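Local coordinates for UL18 protein (Human herpesvirus 5, PDB 3D2U), which probably binds the host inhibitory receptor LILRB1 and thereby modulates the natural killer cell response to infected cells, at residues G217-T222 against F249-Y254. The protein carries 4 engineered substitutions. Sequence-based numbering, arbitrary orientation.
Sequences GEIQIT and FHQGCY. Engineered in segment 217-222: Gln220 (natural residue Asn).
Gln251 OE1 rests against two methyl groups of the facing segment, between the two sheets of an immunoglobulin C1-set domain. Ile219 CG2 lies 3.6 Å from Gln251 OE1, and Ile221 CD1 lies 3.8 Å from the same oxygen. These are van der Waals contacts. The amide's NE2 donates a hydrogen bond to Asn239 O on the neighbouring strand 237-243, and this anchors its other side. With chi1 at -167° and the rest of the chain straight, Gln251 reaches the isoleucines. The Ile219 and Gln251 side chains lie antiparallel, one beside the other.

Residues 220-222 belong to one sheet and pair with strand 262-268; 217-219 is the loop leading in. Residues 249-254 belong to the other sheet, between strands 204-214 and 237-243. The segments point nearly the same way, 20° apart. The contact is van der Waals packing across the sandwich, with the backbone of Gly217 joining in at one end. There Gly217 CA sits 3.7 Å from Phe249 CD2, oblique to the ring. Within 217-222, Glu218 OE1 accepts a 2.6 Å hydrogen bond from Ile219 N, which approaches 43° out of the carboxylate plane. On the other face of strand 249-258, His250 NE2 is hydrogen-bonded to the backbone of another protein chain. At the far end is Cys253, whose disulfide to Cys238 joins adjacent strands of one sheet; its SG packs 3.6 Å from Ile221 CG2.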
ATOM      1  N   GLY A 217      13.013   9.323  -9.154  1.00 29.80           N
ATOM      2  CA  GLY A 217      12.383   9.056  -7.875  1.00 27.86           C
ATOM      3  C   GLY A 217      13.241   8.852  -6.631  1.00 26.07           C
ATOM      4  O   GLY A 217      12.719   8.987  -5.527  1.00 55.96           O
ATOM      5  N   GLU A 218      14.526   8.533  -6.756  1.00 36.28           N
ATOM      6  CA  GLU A 218      15.298   8.345  -5.535  1.00 37.72           C
ATOM      7  C   GLU A 218      15.594   9.673  -4.863  1.00 40.68           C
ATOM      8  O   GLU A 218      15.950  10.654  -5.517  1.00 37.74           O
ATOM      9  CB  GLU A 218      16.592   7.556  -5.777  1.00 49.68           C
ATOM     10  CG  GLU A 218      17.460   7.388  -4.497  1.00 54.44           C
ATOM     11  CD  GLU A 218      16.712   6.816  -3.268  1.00 65.43           C
ATOM     12  OE1 GLU A 218      15.510   7.125  -3.055  1.00 59.97           O
ATOM     13  OE2 GLU A 218      17.350   6.070  -2.487  1.00 74.14           O
ATOM     14  N   ILE A 219      15.448   9.684  -3.541  1.00 31.55           N
ATOM     15  CA  ILE A 219      15.637  10.895  -2.772  1.00 30.03           C
ATOM     16  C   ILE A 219      15.917  10.529  -1.319  1.00 37.12           C
ATOM     17  O   ILE A 219      15.589   9.440  -0.879  1.00 37.97           O
ATOM     18  CB  ILE A 219      14.343  11.748  -2.879  1.00 26.84           C
ATOM     19  CG1 ILE A 219      14.544  13.141  -2.296  1.00 40.36           C
ATOM     20  CG2 ILE A 219      13.186  11.013  -2.179  1.00 32.55           C
ATOM     21  CD1 ILE A 219      13.414  14.109  -2.686  1.00 26.07           C
ATOM     22  N   GLN A 220      16.546  11.437  -0.584  1.00 29.28           N
ATOM     23  CA  GLN A 220      16.841  11.215   0.825  1.00 34.69           C
ATOM     24  C   GLN A 220      16.343  12.461   1.551  1.00 46.13           C
ATOM     25  O   GLN A 220      16.694  13.590   1.205  1.00 35.32           O
ATOM     26  CB  GLN A 220      18.350  10.991   1.057  1.00 36.09           C
ATOM     27  CG  GLN A 220      18.728  10.743   2.524  1.00 53.34           C
ATOM     28  CD  GLN A 220      20.189  10.328   2.721  1.00 58.23           C
ATOM     29  OE1 GLN A 220      20.722  10.397   3.834  1.00 66.82           O
ATOM     30  NE2 GLN A 220      20.835   9.889   1.644  1.00 60.35           N
ATOM     31  N   ILE A 221      15.483  12.228   2.535  1.00 32.41           N
ATOM     32  CA  ILE A 221      14.870  13.271   3.340  1.00 38.44           C
ATOM     33  C   ILE A 221      15.249  12.952   4.781  1.00 36.27           C
ATOM     34  O   ILE A 221      14.886  11.901   5.304  1.00 40.16           O
ATOM     35  CB  ILE A 221      13.327  13.239   3.198  1.00 33.65           C
ATOM     36  CG1 ILE A 221      12.917  13.459   1.738  1.00 35.27           C
ATOM     37  CG2 ILE A 221      12.697  14.277   4.119  1.00 30.14           C
ATOM     38  CD1 ILE A 221      13.178  12.272   0.833  1.00 58.11           C
ATOM     39  N   THR A 222      15.971  13.863   5.423  1.00 41.10           N
ATOM     40  CA  THR A 222      16.439  13.648   6.789  1.00 43.57           C
ATOM     41  C   THR A 222      16.182  14.875   7.667  1.00 37.69           C
ATOM     42  O   THR A 222      16.203  16.008   7.194  1.00 45.20           O
ATOM     43  CB  THR A 222      17.953  13.362   6.772  1.00 31.94           C
ATOM     44  OG1 THR A 222      18.242  12.464   5.697  1.00 43.74           O
ATOM     45  CG2 THR A 222      18.403  12.737   8.074  1.00 40.62           C
ATOM     46  N   PHE A 249       7.581  12.570  -8.698  1.00 34.91           N
ATOM     47  CA  PHE A 249       7.234  11.937  -7.448  1.00 38.23           C
ATOM     48  C   PHE A 249       7.008  12.850  -6.254  1.00 35.78           C
ATOM     49  O   PHE A 249       7.277  14.053  -6.296  1.00 32.01           O
ATOM     50  CB  PHE A 249       8.290  10.875  -7.152  1.00 24.44           C
ATOM     51  CG  PHE A 249       8.403   9.837  -8.235  1.00 39.98           C
ATOM     52  CD1 PHE A 249       7.670   8.660  -8.165  1.00 28.52           C
ATOM     53  CD2 PHE A 249       9.194  10.070  -9.361  1.00 46.64           C
ATOM     54  CE1 PHE A 249       7.715   7.726  -9.207  1.00 29.48           C
ATOM     55  CE2 PHE A 249       9.244   9.147 -10.401  1.00 38.76           C
ATOM     56  CZ  PHE A 249       8.503   7.973 -10.324  1.00 36.45           C
ATOM     57  N   HIS A 250       6.516  12.241  -5.183  1.00 29.83           N
ATOM     58  CA  HIS A 250       6.160  12.949  -3.966  1.00 32.85           C
ATOM     59  C   HIS A 250       6.491  12.133  -2.715  1.00 31.13           C
ATOM     60  O   HIS A 250       6.288  10.927  -2.692  1.00 31.93           O
ATOM     61  CB  HIS A 250       4.649  13.199  -4.022  1.00 19.51           C
ATOM     62  CG  HIS A 250       4.066  13.780  -2.773  1.00 32.58           C
ATOM     63  ND1 HIS A 250       3.597  15.074  -2.707  1.00 31.98           N
ATOM     64  CD2 HIS A 250       3.853  13.238  -1.553  1.00 20.84           C
ATOM     65  CE1 HIS A 250       3.119  15.305  -1.498  1.00 37.03           C
ATOM     66  NE2 HIS A 250       3.262  14.208  -0.778  1.00 26.72           N
ATOM     67  N   GLN A 251       6.997  12.785  -1.675  1.00 31.32           N
ATOM     68  CA  GLN A 251       7.252  12.077  -0.431  1.00 44.00           C
ATOM     69  C   GLN A 251       7.267  13.006   0.777  1.00 32.74           C
ATOM     70  O   GLN A 251       7.964  14.025   0.794  1.00 27.25           O
ATOM     71  CB  GLN A 251       8.546  11.248  -0.498  1.00 29.18           C
ATOM     72  CG  GLN A 251       8.669  10.251   0.673  1.00 27.51           C
ATOM     73  CD  GLN A 251       9.726   9.177   0.459  1.00 39.34           C
ATOM     74  OE1 GLN A 251      10.811   9.448  -0.046  1.00 34.42           O
ATOM     75  NE2 GLN A 251       9.418   7.957   0.871  1.00 33.49           N
ATOM     76  N   GLY A 252       6.456  12.658   1.776  1.00 35.81           N
ATOM     77  CA  GLY A 252       6.378  13.434   3.005  1.00 26.44           C
ATOM     78  C   GLY A 252       6.880  12.597   4.175  1.00 33.01           C
ATOM     79  O   GLY A 252       6.693  11.378   4.189  1.00 40.65           O
ATOM     80  N   CYS A 253       7.526  13.233   5.149  1.00 33.60           N
ATOM     81  CA  CYS A 253       8.052  12.526   6.324  1.00 34.24           C
ATOM     82  C   CYS A 253       7.729  13.333   7.587  1.00 32.81           C
ATOM     83  O   CYS A 253       7.429  14.521   7.496  1.00 32.38           O
ATOM     84  CB  CYS A 253       9.577  12.354   6.203  1.00 40.65           C
ATOM     85  SG  CYS A 253      10.174  11.717   4.590  1.00 42.17           S
ATOM     86  N   TYR A 254       7.809  12.696   8.757  1.00 30.25           N
ATOM     87  CA  TYR A 254       7.519  13.372  10.026  1.00 34.74           C
ATOM     88  C   TYR A 254       8.362  12.798  11.181  1.00 39.06           C
ATOM     89  O   TYR A 254       8.891  11.704  11.044  1.00 32.24           O
ATOM     90  CB  TYR A 254       6.003  13.235  10.338  1.00 30.12           C
ATOM     91  CG  TYR A 254       5.517  11.813  10.581  1.00 33.00           C
ATOM     92  CD1 TYR A 254       5.677  11.191  11.827  1.00 21.82           C
ATOM     93  CD2 TYR A 254       4.945  11.068   9.551  1.00 30.97           C
ATOM     94  CE1 TYR A 254       5.289   9.864  12.030  1.00 38.09           C
ATOM     95  CE2 TYR A 254       4.549   9.734   9.753  1.00 27.78           C
ATOM     96  CZ  TYR A 254       4.729   9.143  10.989  1.00 42.27           C
ATOM     97  OH  TYR A 254       4.385   7.815  11.164  1.00 40.74           O
TER